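Local coordinates for protein ribose-phosphate pyrophosphokinase (Mycobacterium smegmatis, PDB 5MP7) that probably makes phosphoribosyl pyrophosphate (PRPP) by transferring the pyrophosphoryl group of ATP to the 1-hydroxyl of ribose 5-phosphate, with magnesium as cofactor, at residues G180-A185 with L197-K202; D231-G236 with V279-T284; G237-A242 with Q269-C274; G241-L246 with V254-T259; L285-D290 with L296-I301. All blocks are in the same frame, centred on the assembly; numbering follows the deposited sequence.

Interaction 1. Residues G180-A185 with L197-K202; sequences GRVRVA and LAFIHK
Val182 and Ala185, on the first turn of helix 182-191, rest against Leu197 and Phe199 of strand 197-202. Together with strand 172-176 these elements form a beta-alpha-beta unit, and this contact packs its helix onto its second strand. Val182 is the residue that meets both partners, one with each methyl. Its CG2 leans on the root of the phenylalanine side chain, 4.0 Å from Phe199 CG, and the two side chains cross obliquely. Phe199 CG lies between its own backbone N and carbonyl carbon (chi1 79°), which stands the ring up from the strand beside the valine. The other methyl, Val182 CG1, makes a looser contact with Leu197 CD2 at 4.3 Å. Leu197 divides its two methyls in the same way, since CD1 goes to the alanine one turn further on. Ile200 reaches helix 237-248 instead, touching Ala242 and Leu245. At the end of the strand comes Lys202, the predicted active-site residue, whose NZ is hydrogen-bonded to Pro177 O. Among the contacts across the two segments, the closest is that of Ala185 CB with Leu197 CD1, 3.7 Å apart; the same leucine methyl also lies 3.9 Å from Ala185 C.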
# COMPACT_ATOMS: atom_id res chain seq x y z
N GLY A 180 11.28 -61.98 -34.58
CA GLY A 180 11.16 -62.47 -33.22
C GLY A 180 10.03 -63.44 -32.97
O GLY A 180 10.07 -64.24 -32.07
N ARG A 181 8.98 -63.36 -33.78
CA ARG A 181 7.75 -64.03 -33.50
C ARG A 181 7.47 -65.26 -34.39
O ARG A 181 6.41 -65.89 -34.34
CB ARG A 181 6.78 -62.89 -33.71
CG ARG A 181 5.31 -63.08 -33.63
CD ARG A 181 4.75 -63.19 -32.23
NE ARG A 181 3.39 -63.73 -32.30
CZ ARG A 181 2.69 -64.23 -31.28
NH1 ARG A 181 3.18 -64.27 -30.04
NH2 ARG A 181 1.47 -64.67 -31.52
N VAL A 182 8.48 -65.69 -35.13
CA VAL A 182 8.30 -66.78 -36.11
C VAL A 182 7.94 -68.11 -35.44
O VAL A 182 7.13 -68.86 -35.97
CB VAL A 182 9.54 -66.92 -37.03
CG1 VAL A 182 9.36 -68.04 -38.04
CG2 VAL A 182 9.77 -65.62 -37.77
N ARG A 183 8.50 -68.38 -34.27
CA ARG A 183 8.23 -69.63 -33.59
C ARG A 183 6.77 -69.76 -33.18
O ARG A 183 6.18 -70.83 -33.29
CB ARG A 183 9.13 -69.78 -32.34
CG ARG A 183 8.85 -71.00 -31.45
CD ARG A 183 8.93 -72.30 -32.21
NE ARG A 183 8.18 -73.35 -31.52
CZ ARG A 183 7.58 -74.40 -32.10
NH1 ARG A 183 7.61 -74.61 -33.42
NH2 ARG A 183 6.93 -75.29 -31.34
N VAL A 184 6.18 -68.68 -32.67
CA VAL A 184 4.79 -68.72 -32.25
C VAL A 184 3.94 -68.88 -33.50
O VAL A 184 2.98 -69.64 -33.50
CB VAL A 184 4.36 -67.47 -31.43
CG1 VAL A 184 2.88 -67.56 -31.08
CG2 VAL A 184 5.18 -67.40 -30.14
N ALA A 185 4.29 -68.16 -34.55
CA ALA A 185 3.59 -68.26 -35.81
C ALA A 185 3.60 -69.67 -36.34
O ALA A 185 2.59 -70.12 -36.86
CB ALA A 185 4.21 -67.32 -36.84
N LEU A 197 3.88 -70.83 -43.98
CA LEU A 197 4.39 -69.82 -43.09
C LEU A 197 5.16 -68.77 -43.85
O LEU A 197 5.83 -69.07 -44.81
CB LEU A 197 5.29 -70.51 -42.08
CG LEU A 197 5.82 -69.74 -40.87
CD1 LEU A 197 4.69 -69.13 -40.07
CD2 LEU A 197 6.59 -70.71 -40.00
N ALA A 198 5.06 -67.53 -43.43
CA ALA A 198 5.85 -66.41 -43.99
C ALA A 198 6.15 -65.38 -42.92
O ALA A 198 5.53 -65.37 -41.86
CB ALA A 198 5.09 -65.75 -45.12
N PHE A 199 7.13 -64.51 -43.17
CA PHE A 199 7.42 -63.44 -42.24
C PHE A 199 8.08 -62.25 -42.90
O PHE A 199 8.62 -62.38 -43.98
CB PHE A 199 8.28 -63.95 -41.09
CG PHE A 199 9.71 -64.09 -41.45
CD1 PHE A 199 10.15 -65.16 -42.18
CD2 PHE A 199 10.62 -63.09 -41.09
CE1 PHE A 199 11.49 -65.26 -42.55
CE2 PHE A 199 11.95 -63.18 -41.44
CZ PHE A 199 12.38 -64.27 -42.18
N ILE A 200 8.06 -61.11 -42.23
CA ILE A 200 8.65 -59.91 -42.72
C ILE A 200 10.09 -59.79 -42.24
O ILE A 200 10.33 -59.68 -41.05
CB ILE A 200 7.90 -58.68 -42.24
CG1 ILE A 200 6.65 -58.48 -43.10
CG2 ILE A 200 8.53 -57.37 -42.72
CD1 ILE A 200 5.41 -59.32 -43.05
N HIS A 201 11.02 -59.73 -43.19
CA HIS A 201 12.42 -59.55 -42.91
C HIS A 201 12.73 -58.07 -42.98
O HIS A 201 12.48 -57.44 -44.00
CB HIS A 201 13.22 -60.35 -43.96
CG HIS A 201 14.71 -60.15 -43.91
ND1 HIS A 201 15.53 -60.48 -44.96
CD2 HIS A 201 15.52 -59.68 -42.93
CE1 HIS A 201 16.78 -60.20 -44.64
NE2 HIS A 201 16.80 -59.71 -43.41
N LYS A 202 13.32 -57.53 -41.91
CA LYS A 202 13.78 -56.14 -41.86
C LYS A 202 15.30 -56.06 -41.88
O LYS A 202 15.99 -56.62 -41.02
CB LYS A 202 13.23 -55.46 -40.61
CG LYS A 202 11.83 -54.96 -40.87
CD LYS A 202 11.01 -54.72 -39.62
CE LYS A 202 9.54 -54.59 -39.93
NZ LYS A 202 8.66 -55.10 -38.86

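Interaction 2. Residues D231-G236 with V279-T284; sequences DMIDTG and VIVTNT. With ACT (acetate ion), chain D.
After the chain turns a corner at Asp231, the short strand 232-233 carries Ile233 with its CB toward strand 278-282, where it faces Val279 and Val281, two residues apart and on the same face of the strand. One methyl does all the touching from the isoleucine side. Ile233 CD1 sits 4.0 Å from Val279 CG1, and that same CD1 lies 4.2 Å from Val281 CG1, so the tip lies against a methyl of each valine. CG1 of Ile233 is anti to the carbonyl carbon (chi1 -58°), and the extended chi2 of 160° carries CD1 out to them. All three residues are buried, and Ile256 and Ala258 of strand 253-258 also touch Ile233. Ile233 leads directly into the loop that corresponds to the PRPP loop of type I phosphoribosyltransferases; here Asp234, Thr235 and Gly236 are predicted to bind ribose 5-phosphate. An acetate ion, probably from the crystallisation liquor, occupies the loop. Its OXT is gripped twice by one residue: Thr235 OG1 donates to acetate OXT over 2.7 Å, and Thr235 N donates to acetate OXT over 3.0 Å in a fairly straight bond of 163°. The second oxygen is held more loosely, with a weak bond of 3.4 Å from Gly236 N, at the N-cap of helix 237-248, to acetate O. Asp234 OD1 is hydrogen-bonded to Ser264 OG on the neighbouring loop.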
# COMPACT_ATOMS: atom_id res chain seq x y z
N ASP A 231 1.94 -60.83 -30.55
CA ASP A 231 1.61 -60.83 -29.13
C ASP A 231 0.75 -59.66 -28.71
O ASP A 231 -0.23 -59.85 -27.97
CB ASP A 231 2.89 -60.94 -28.27
CG ASP A 231 3.85 -59.75 -28.46
OD1 ASP A 231 3.82 -59.08 -29.53
OD2 ASP A 231 4.68 -59.50 -27.56
N MET A 232 1.06 -58.48 -29.22
CA MET A 232 0.32 -57.28 -28.87
C MET A 232 0.28 -56.31 -30.03
O MET A 232 1.11 -56.38 -30.92
CB MET A 232 0.98 -56.60 -27.67
CG MET A 232 2.29 -55.91 -27.98
SD MET A 232 2.89 -54.95 -26.60
CE MET A 232 3.43 -56.26 -25.46
N ILE A 233 -0.66 -55.39 -29.99
CA ILE A 233 -0.67 -54.27 -30.90
C ILE A 233 -0.60 -53.03 -30.05
O ILE A 233 -1.50 -52.81 -29.24
CB ILE A 233 -1.97 -54.23 -31.70
CG1 ILE A 233 -2.17 -55.53 -32.48
CG2 ILE A 233 -1.95 -53.06 -32.67
CD1 ILE A 233 -3.60 -55.77 -32.90
N ASP A 234 0.45 -52.23 -30.22
CA ASP A 234 0.58 -51.00 -29.48
C ASP A 234 0.16 -49.74 -30.27
O ASP A 234 -0.95 -49.27 -30.08
CB ASP A 234 1.98 -50.86 -28.87
CG ASP A 234 2.09 -49.69 -27.95
OD1 ASP A 234 1.06 -49.17 -27.49
OD2 ASP A 234 3.21 -49.29 -27.66
N THR A 235 1.04 -49.17 -31.09
CA THR A 235 0.70 -47.97 -31.91
C THR A 235 0.17 -48.38 -33.28
O THR A 235 -0.45 -47.56 -33.97
CB THR A 235 1.91 -47.07 -32.14
OG1 THR A 235 2.98 -47.84 -32.75
CG2 THR A 235 2.40 -46.51 -30.82
N GLY A 236 0.37 -49.65 -33.65
CA GLY A 236 -0.09 -50.18 -34.92
C GLY A 236 0.85 -49.91 -36.09
O GLY A 236 0.51 -50.20 -37.24
N VAL A 279 -9.60 -57.60 -37.18
CA VAL A 279 -8.59 -57.48 -36.15
C VAL A 279 -9.16 -58.14 -34.90
O VAL A 279 -10.20 -57.75 -34.44
CB VAL A 279 -8.24 -56.05 -35.86
CG1 VAL A 279 -7.14 -55.99 -34.83
CG2 VAL A 279 -7.79 -55.34 -37.11
N ILE A 280 -8.53 -59.19 -34.41
CA ILE A 280 -9.04 -59.98 -33.31
C ILE A 280 -8.10 -59.85 -32.13
O ILE A 280 -6.90 -60.07 -32.26
CB ILE A 280 -9.11 -61.43 -33.70
CG1 ILE A 280 -9.88 -61.57 -35.00
CG2 ILE A 280 -9.84 -62.24 -32.63
CD1 ILE A 280 -9.63 -62.87 -35.72
N VAL A 281 -8.66 -59.43 -30.99
CA VAL A 281 -7.92 -59.27 -29.74
C VAL A 281 -8.72 -59.84 -28.58
O VAL A 281 -9.87 -60.20 -28.75
CB VAL A 281 -7.58 -57.81 -29.39
CG1 VAL A 281 -6.72 -57.20 -30.45
CG2 VAL A 281 -8.82 -57.00 -29.20
N THR A 282 -8.06 -60.04 -27.45
CA THR A 282 -8.73 -60.45 -26.22
C THR A 282 -8.90 -59.24 -25.37
O THR A 282 -8.36 -58.17 -25.68
CB THR A 282 -7.97 -61.52 -25.40
OG1 THR A 282 -6.82 -60.92 -24.76
CG2 THR A 282 -7.54 -62.65 -26.29
N ASN A 283 -9.57 -59.41 -24.26
CA ASN A 283 -9.77 -58.30 -23.33
C ASN A 283 -8.84 -58.32 -22.10
O ASN A 283 -9.29 -58.08 -20.99
CB ASN A 283 -11.26 -58.20 -22.93
CG ASN A 283 -11.70 -59.33 -22.05
OD1 ASN A 283 -11.17 -60.44 -22.11
ND2 ASN A 283 -12.68 -59.07 -21.24
N THR A 284 -7.57 -58.67 -22.30
CA THR A 284 -6.62 -58.64 -21.20
C THR A 284 -6.45 -57.21 -20.72
O THR A 284 -6.16 -57.00 -19.58
CB THR A 284 -5.23 -59.18 -21.60
OG1 THR A 284 -4.86 -58.66 -22.88
CG2 THR A 284 -5.21 -60.70 -21.63
C ACT D . 3.89 -51.14 -32.74
O ACT D . 2.93 -51.82 -33.26
OXT ACT D . 3.71 -50.25 -31.88
CH3 ACT D . 5.33 -51.34 -33.14

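Interaction 3. Residues G237-A242 with Q269-C274; sequences GTIAGA and QRLAEC
Arg270 reaches from helix 267-273 to the start of helix 237-248, where its guanidinium group comes up beside Gly237. The chain is bent at both chi2 and chi3, and the head reaches across to the start of the neighbouring helix. On the way the aliphatic part does its share: Arg270 CD lies 4.2 Å from Ala240 CB. Further out, Arg270 NH2 is 3.7 Å from Gly237 N, approaching obliquely, and NE of the same arginine lies 3.8 Å from that N. This is a van der Waals contact with the first helical residue; the arginine's weak hydrogen bond goes from NH2 to Thr235 O, just before the helix. Leu271 comes next and works on the buried side. Its CD2 approaches Ile239 CG2 at 4.3 Å, and both residues also touch Ile256 of strand 253-258 and Ile233 of strand 232-233. Ala272 packs on Phe293 instead. Cys274 has left helical geometry, and although its N still bonds weakly to Arg270 O, its CB is directed at the other helix. Here the backbones come closest, with Ala240 CA and Cys274 CA 6.3 Å apart, the small alanine side chain facing the end of the helix. Segments 237-242 and 269-273 run nearly parallel, their axes 12° apart in direction and 9.8 Å apart at closest approach. Such side-by-side helices following successive parallel strands belong to the alpha/beta fold of the type I phosphoribosyltransferases, with Gly237 and Thr238 in the predicted ribose 5-phosphate site at the helix start.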
# COMPACT_ATOMS: atom_id res chain seq x y z
N GLY A 237 2.05 -49.39 -35.81
CA GLY A 237 3.00 -49.02 -36.88
C GLY A 237 3.54 -50.21 -37.64
O GLY A 237 3.43 -50.28 -38.85
N THR A 238 4.11 -51.15 -36.90
CA THR A 238 4.70 -52.36 -37.46
C THR A 238 3.64 -53.16 -38.16
O THR A 238 3.86 -53.64 -39.25
CB THR A 238 5.31 -53.25 -36.35
OG1 THR A 238 6.49 -52.64 -35.84
CG2 THR A 238 5.62 -54.70 -36.82
N ILE A 239 2.51 -53.35 -37.49
CA ILE A 239 1.46 -54.19 -38.04
C ILE A 239 0.82 -53.56 -39.29
O ILE A 239 0.57 -54.28 -40.24
CB ILE A 239 0.45 -54.60 -36.95
CG1 ILE A 239 1.14 -55.61 -36.03
CG2 ILE A 239 -0.77 -55.27 -37.53
CD1 ILE A 239 0.42 -55.85 -34.73
N ALA A 240 0.59 -52.24 -39.29
CA ALA A 240 0.03 -51.59 -40.48
C ALA A 240 1.00 -51.69 -41.63
O ALA A 240 0.58 -51.94 -42.74
CB ALA A 240 -0.31 -50.14 -40.22
N GLY A 241 2.29 -51.53 -41.35
CA GLY A 241 3.34 -51.69 -42.36
C GLY A 241 3.30 -53.08 -42.99
O GLY A 241 3.44 -53.22 -44.21
N ALA A 242 3.09 -54.10 -42.16
CA ALA A 242 3.03 -55.45 -42.65
C ALA A 242 1.82 -55.69 -43.55
O ALA A 242 1.90 -56.43 -44.52
CB ALA A 242 3.08 -56.43 -41.50
N GLN A 269 -7.38 -45.71 -35.65
CA GLN A 269 -7.48 -45.07 -36.95
C GLN A 269 -6.59 -45.76 -38.02
O GLN A 269 -7.02 -46.00 -39.15
CB GLN A 269 -7.10 -43.62 -36.73
CG GLN A 269 -6.63 -42.91 -38.00
CD GLN A 269 -7.75 -42.04 -38.50
OE1 GLN A 269 -8.15 -41.08 -37.80
NE2 GLN A 269 -8.32 -42.37 -39.65
N ARG A 270 -5.35 -46.07 -37.64
CA ARG A 270 -4.37 -46.77 -38.47
C ARG A 270 -4.86 -48.13 -38.94
O ARG A 270 -4.80 -48.45 -40.14
CB ARG A 270 -3.04 -46.92 -37.69
CG ARG A 270 -2.06 -45.79 -38.02
CD ARG A 270 -0.69 -46.34 -38.37
NE ARG A 270 0.16 -46.39 -37.22
CZ ARG A 270 1.02 -45.46 -36.80
NH1 ARG A 270 1.18 -44.30 -37.44
NH2 ARG A 270 1.72 -45.70 -35.70
N LEU A 271 -5.40 -48.91 -38.01
CA LEU A 271 -5.89 -50.24 -38.33
C LEU A 271 -7.20 -50.29 -39.10
O LEU A 271 -7.37 -51.13 -40.00
CB LEU A 271 -6.04 -51.05 -37.07
CG LEU A 271 -4.72 -51.28 -36.32
CD1 LEU A 271 -5.03 -51.91 -34.97
CD2 LEU A 271 -3.79 -52.17 -37.10
N ALA A 272 -8.10 -49.37 -38.79
CA ALA A 272 -9.36 -49.23 -39.53
C ALA A 272 -9.15 -48.82 -41.00
O ALA A 272 -9.88 -49.28 -41.86
CB ALA A 272 -10.27 -48.23 -38.83
N GLU A 273 -8.12 -48.00 -41.27
CA GLU A 273 -7.79 -47.49 -42.60
C GLU A 273 -6.86 -48.38 -43.38
O GLU A 273 -6.75 -48.24 -44.60
CB GLU A 273 -7.14 -46.12 -42.54
CG GLU A 273 -8.13 -45.01 -42.20
CD GLU A 273 -7.45 -43.67 -41.95
OE1 GLU A 273 -6.22 -43.55 -42.15
OE2 GLU A 273 -8.16 -42.74 -41.49
N CYS A 274 -6.17 -49.29 -42.72
CA CYS A 274 -5.35 -50.26 -43.45
C CYS A 274 -6.32 -51.32 -44.02
O CYS A 274 -7.50 -51.42 -43.66
CB CYS A 274 -4.26 -50.88 -42.56
SG CYS A 274 -4.80 -52.28 -41.52

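Interaction 4. Residues G241-L246 with V254-T259; sequences GAVNLL and VIIAAT
Val243 and Leu246 meet Val254 and Ile256 through aliphatic side chains alone, with no ring, amide or carboxylate among them to present a face or an edge. Val243 CG2 is the methyl that joins the two strand residues. It lies 3.9 Å from Ile256 CD1, the side chains crossing at about a right angle, and Val243 CG2 is also 4.1 Å from Val254 CG1, where the crossing is more slanted. CG2 is placed beside the backbone N and anti to the carbonyl carbon of the valine (CG1 takes chi1 168°), which aims it down at the sheet. One turn along the helix, the root of Leu246 takes over: its CB rests 4.2 Å from Val254 CG2, so that Val254 is touched on both methyls. Ile256 gets to the helix with its extended side chain, CD1 at the tip. Helix 241-246 and strand 254-258 run roughly antiparallel, at 158°, with 9.8 Å between their axes, as expected of consecutive members of a beta-alpha-beta unit that starts at strand 225-230. Leu228 on that first strand touches Val243 and Val254, and Cys274, just past the end of helix 267-273, also touches Val243. With all four residues buried and only saturated carbon in the interface, the helix is held on the sheet here by dispersion forces and the exclusion of water, while the backbone hydrogen bonds run within the helix and between neighbouring strands.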
# COMPACT_ATOMS: atom_id res chain seq x y z
N GLY A 241 2.29 -51.53 -41.35
CA GLY A 241 3.34 -51.69 -42.36
C GLY A 241 3.30 -53.08 -42.99
O GLY A 241 3.44 -53.22 -44.21
N ALA A 242 3.09 -54.10 -42.16
CA ALA A 242 3.03 -55.45 -42.65
C ALA A 242 1.82 -55.69 -43.55
O ALA A 242 1.90 -56.43 -44.52
CB ALA A 242 3.08 -56.43 -41.50
N VAL A 243 0.69 -55.08 -43.23
CA VAL A 243 -0.52 -55.25 -44.02
C VAL A 243 -0.29 -54.71 -45.41
O VAL A 243 -0.63 -55.37 -46.38
CB VAL A 243 -1.71 -54.52 -43.39
CG1 VAL A 243 -2.90 -54.46 -44.35
CG2 VAL A 243 -2.12 -55.25 -42.12
N ASN A 244 0.28 -53.52 -45.48
CA ASN A 244 0.54 -52.85 -46.74
C ASN A 244 1.53 -53.66 -47.61
O ASN A 244 1.37 -53.77 -48.82
CB ASN A 244 1.09 -51.45 -46.47
CG ASN A 244 1.77 -50.85 -47.68
OD1 ASN A 244 1.11 -50.63 -48.68
ND2 ASN A 244 3.10 -50.62 -47.62
N LEU A 245 2.54 -54.23 -46.97
CA LEU A 245 3.53 -55.09 -47.65
C LEU A 245 2.90 -56.34 -48.21
O LEU A 245 3.28 -56.79 -49.28
CB LEU A 245 4.65 -55.49 -46.69
CG LEU A 245 6.06 -55.16 -47.13
CD1 LEU A 245 6.30 -53.66 -47.24
CD2 LEU A 245 6.99 -55.77 -46.09
N LEU A 246 2.00 -56.96 -47.45
CA LEU A 246 1.35 -58.20 -47.88
C LEU A 246 0.39 -57.91 -49.04
O LEU A 246 0.28 -58.71 -49.96
CB LEU A 246 0.59 -58.86 -46.74
CG LEU A 246 1.46 -59.42 -45.62
CD1 LEU A 246 0.61 -59.73 -44.40
CD2 LEU A 246 2.21 -60.65 -46.07
N VAL A 254 -6.12 -60.01 -45.49
CA VAL A 254 -5.31 -60.03 -44.27
C VAL A 254 -6.15 -59.99 -43.00
O VAL A 254 -6.96 -59.10 -42.83
CB VAL A 254 -4.31 -58.87 -44.20
CG1 VAL A 254 -3.45 -59.02 -42.94
CG2 VAL A 254 -3.40 -58.87 -45.41
N ILE A 255 -5.90 -60.94 -42.09
CA ILE A 255 -6.50 -60.97 -40.79
C ILE A 255 -5.42 -60.75 -39.73
O ILE A 255 -4.41 -61.44 -39.72
CB ILE A 255 -7.19 -62.29 -40.58
CG1 ILE A 255 -8.36 -62.37 -41.54
CG2 ILE A 255 -7.71 -62.41 -39.15
CD1 ILE A 255 -8.83 -63.79 -41.76
N ILE A 256 -5.69 -59.82 -38.80
CA ILE A 256 -4.81 -59.52 -37.68
C ILE A 256 -5.33 -60.15 -36.40
O ILE A 256 -6.48 -60.01 -36.07
CB ILE A 256 -4.67 -58.03 -37.47
CG1 ILE A 256 -4.13 -57.41 -38.75
CG2 ILE A 256 -3.69 -57.77 -36.33
CD1 ILE A 256 -3.95 -55.91 -38.70
N ALA A 257 -4.48 -60.90 -35.71
CA ALA A 257 -4.82 -61.54 -34.46
C ALA A 257 -3.71 -61.31 -33.42
O ALA A 257 -2.55 -61.52 -33.70
CB ALA A 257 -5.05 -63.00 -34.66
N ALA A 258 -4.07 -60.82 -32.26
CA ALA A 258 -3.13 -60.57 -31.18
C ALA A 258 -3.82 -60.75 -29.85
O ALA A 258 -5.02 -60.54 -29.75
CB ALA A 258 -2.59 -59.15 -31.26
N THR A 259 -3.08 -61.15 -28.83
CA THR A 259 -3.67 -61.29 -27.52
C THR A 259 -3.97 -59.95 -26.89
O THR A 259 -5.07 -59.76 -26.39
CB THR A 259 -2.76 -62.09 -26.62
OG1 THR A 259 -2.59 -63.37 -27.22
CG2 THR A 259 -3.37 -62.30 -25.29

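Interaction 5. Residues L285-D290 with L296-I301; sequences LPITED and LTVLSI
Ile287, in the loop that follows strand 278-282, turns its side chain toward Leu296 and Val298 on strand 296-299. Its CB starts the approach 4.4 Å from Val298 CG2. From there the side chain forks. The CG2 branch goes to the leucine, where Ile287 CG2 and Leu296 CD2 are 3.9 Å apart and the side chains meet at a slant. On the other branch, Ile287 CG1 lies 4.0 Å from Val298 CG2, and it is 4.2 Å from Val298 CG1, so one methylene sits against both valine methyls, the two side chains lying alongside one another and running opposite ways. At the tip, CD1 is bent back by a chi2 of -66° instead of being extended, and it turns to the next strand in, coming 4.3 Å from Val281 CG2. The isoleucine is thus buried in a small apolar corner made by residues of two neighbouring strands, and the loop lies down over that face of the sheet. Asp290, further along the loop, packs on Lys222 of a second subunit of the hexamer. Strand 296-299 is an edge strand of the mixed sheet within this chain and is parallel to strand 278-282, with backbone hydrogen bonds from Thr297 and Leu299 to Val279 and Val281. Leu299, alternating with Val298, touches Tyr162 of helix 156-167, while beyond the strand Ser300 OG caps Ala302 N at the start of helix 302-314.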
# COMPACT_ATOMS: atom_id res chain seq x y z
N LEU A 285 -6.62 -56.28 -21.64
CA LEU A 285 -6.66 -54.86 -21.38
C LEU A 285 -8.03 -54.36 -21.70
O LEU A 285 -8.72 -54.97 -22.51
CB LEU A 285 -5.67 -54.14 -22.29
CG LEU A 285 -4.24 -54.48 -21.88
CD1 LEU A 285 -3.28 -54.37 -23.03
CD2 LEU A 285 -3.75 -53.59 -20.74
N PRO A 286 -8.47 -53.26 -21.06
CA PRO A 286 -9.84 -52.80 -21.30
C PRO A 286 -9.89 -52.13 -22.67
O PRO A 286 -9.07 -51.28 -22.96
CB PRO A 286 -10.09 -51.79 -20.18
CG PRO A 286 -8.76 -51.32 -19.80
CD PRO A 286 -7.78 -52.41 -20.07
N ILE A 287 -10.83 -52.54 -23.50
CA ILE A 287 -10.96 -51.96 -24.82
C ILE A 287 -12.07 -50.92 -24.73
O ILE A 287 -13.23 -51.26 -24.89
CB ILE A 287 -11.34 -53.02 -25.88
CG1 ILE A 287 -10.48 -54.30 -25.74
CG2 ILE A 287 -11.21 -52.41 -27.26
CD1 ILE A 287 -9.00 -54.13 -26.03
N THR A 288 -11.70 -49.66 -24.49
CA THR A 288 -12.67 -48.60 -24.33
C THR A 288 -13.25 -48.20 -25.67
O THR A 288 -12.74 -48.61 -26.74
CB THR A 288 -12.05 -47.34 -23.68
OG1 THR A 288 -11.00 -46.80 -24.51
CG2 THR A 288 -11.51 -47.67 -22.30
N GLU A 289 -14.26 -47.34 -25.64
CA GLU A 289 -14.99 -46.98 -26.86
C GLU A 289 -14.16 -46.12 -27.84
O GLU A 289 -14.32 -46.28 -29.05
CB GLU A 289 -16.36 -46.39 -26.48
CG GLU A 289 -17.09 -47.40 -25.56
CD GLU A 289 -17.31 -48.82 -26.16
OE1 GLU A 289 -17.01 -49.07 -27.34
OE2 GLU A 289 -17.81 -49.72 -25.43
N ASP A 290 -13.22 -45.35 -27.33
CA ASP A 290 -12.25 -44.68 -28.20
C ASP A 290 -11.33 -45.62 -29.01
O ASP A 290 -10.81 -45.23 -30.05
CB ASP A 290 -11.39 -43.71 -27.37
CG ASP A 290 -12.18 -42.50 -26.90
OD1 ASP A 290 -13.32 -42.28 -27.39
OD2 ASP A 290 -11.67 -41.77 -26.02
N LEU A 296 -12.76 -54.60 -35.57
CA LEU A 296 -12.34 -55.12 -34.29
C LEU A 296 -13.30 -56.11 -33.64
O LEU A 296 -14.45 -55.84 -33.46
CB LEU A 296 -12.10 -53.96 -33.32
CG LEU A 296 -11.39 -54.41 -32.05
CD1 LEU A 296 -9.97 -54.89 -32.33
CD2 LEU A 296 -11.34 -53.24 -31.08
N THR A 297 -12.77 -57.25 -33.26
CA THR A 297 -13.49 -58.27 -32.52
C THR A 297 -12.76 -58.56 -31.23
O THR A 297 -11.55 -58.69 -31.24
CB THR A 297 -13.52 -59.56 -33.33
OG1 THR A 297 -14.18 -59.29 -34.57
CG2 THR A 297 -14.22 -60.68 -32.57
N VAL A 298 -13.48 -58.59 -30.12
CA VAL A 298 -12.88 -58.81 -28.81
C VAL A 298 -13.40 -60.07 -28.23
O VAL A 298 -14.61 -60.24 -28.09
CB VAL A 298 -13.17 -57.64 -27.85
CG1 VAL A 298 -12.50 -57.87 -26.52
CG2 VAL A 298 -12.64 -56.35 -28.45
N LEU A 299 -12.50 -60.98 -27.89
CA LEU A 299 -12.91 -62.25 -27.25
C LEU A 299 -12.57 -62.16 -25.80
O LEU A 299 -11.61 -61.49 -25.43
CB LEU A 299 -12.21 -63.42 -27.88
CG LEU A 299 -12.33 -63.51 -29.41
CD1 LEU A 299 -11.40 -64.61 -29.90
CD2 LEU A 299 -13.77 -63.78 -29.88
N SER A 300 -13.36 -62.80 -24.95
CA SER A 300 -13.14 -62.71 -23.54
C SER A 300 -12.07 -63.69 -23.07
O SER A 300 -12.12 -64.84 -23.42
CB SER A 300 -14.42 -63.01 -22.75
OG SER A 300 -14.22 -62.66 -21.37
N ILE A 301 -11.15 -63.21 -22.25
CA ILE A 301 -10.18 -64.05 -21.57
C ILE A 301 -10.71 -64.57 -20.21
O ILE A 301 -10.03 -65.33 -19.54
CB ILE A 301 -8.84 -63.28 -21.39
CG1 ILE A 301 -7.68 -64.26 -21.37
CG2 ILE A 301 -8.81 -62.38 -20.15
CD1 ILE A 301 -7.23 -64.62 -22.77

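Interactions 1, 2, 4 and 5 all reach the same mixed sheet, and interaction 3 adds the next helix beside it. Interactions 3 and 4 share Gly241 and Ala242, their centres lie about 7 Å apart, and Ile239 CG2 touches Ile256 CD1 at 3.4 Å. Both are nested in the loop closed by interaction 2, whose centre lies about 9 Å from that of interaction 5; Val281 O and Leu299 N, 2.9 Å apart, link those two. The predicted ribose 5-phosphate loop runs from interaction 2 into interaction 3, with the acetate bound there. Interaction 1 brings predicted active-site Lys202 alongside, its NZ 3.7 Å from Thr238 CG2.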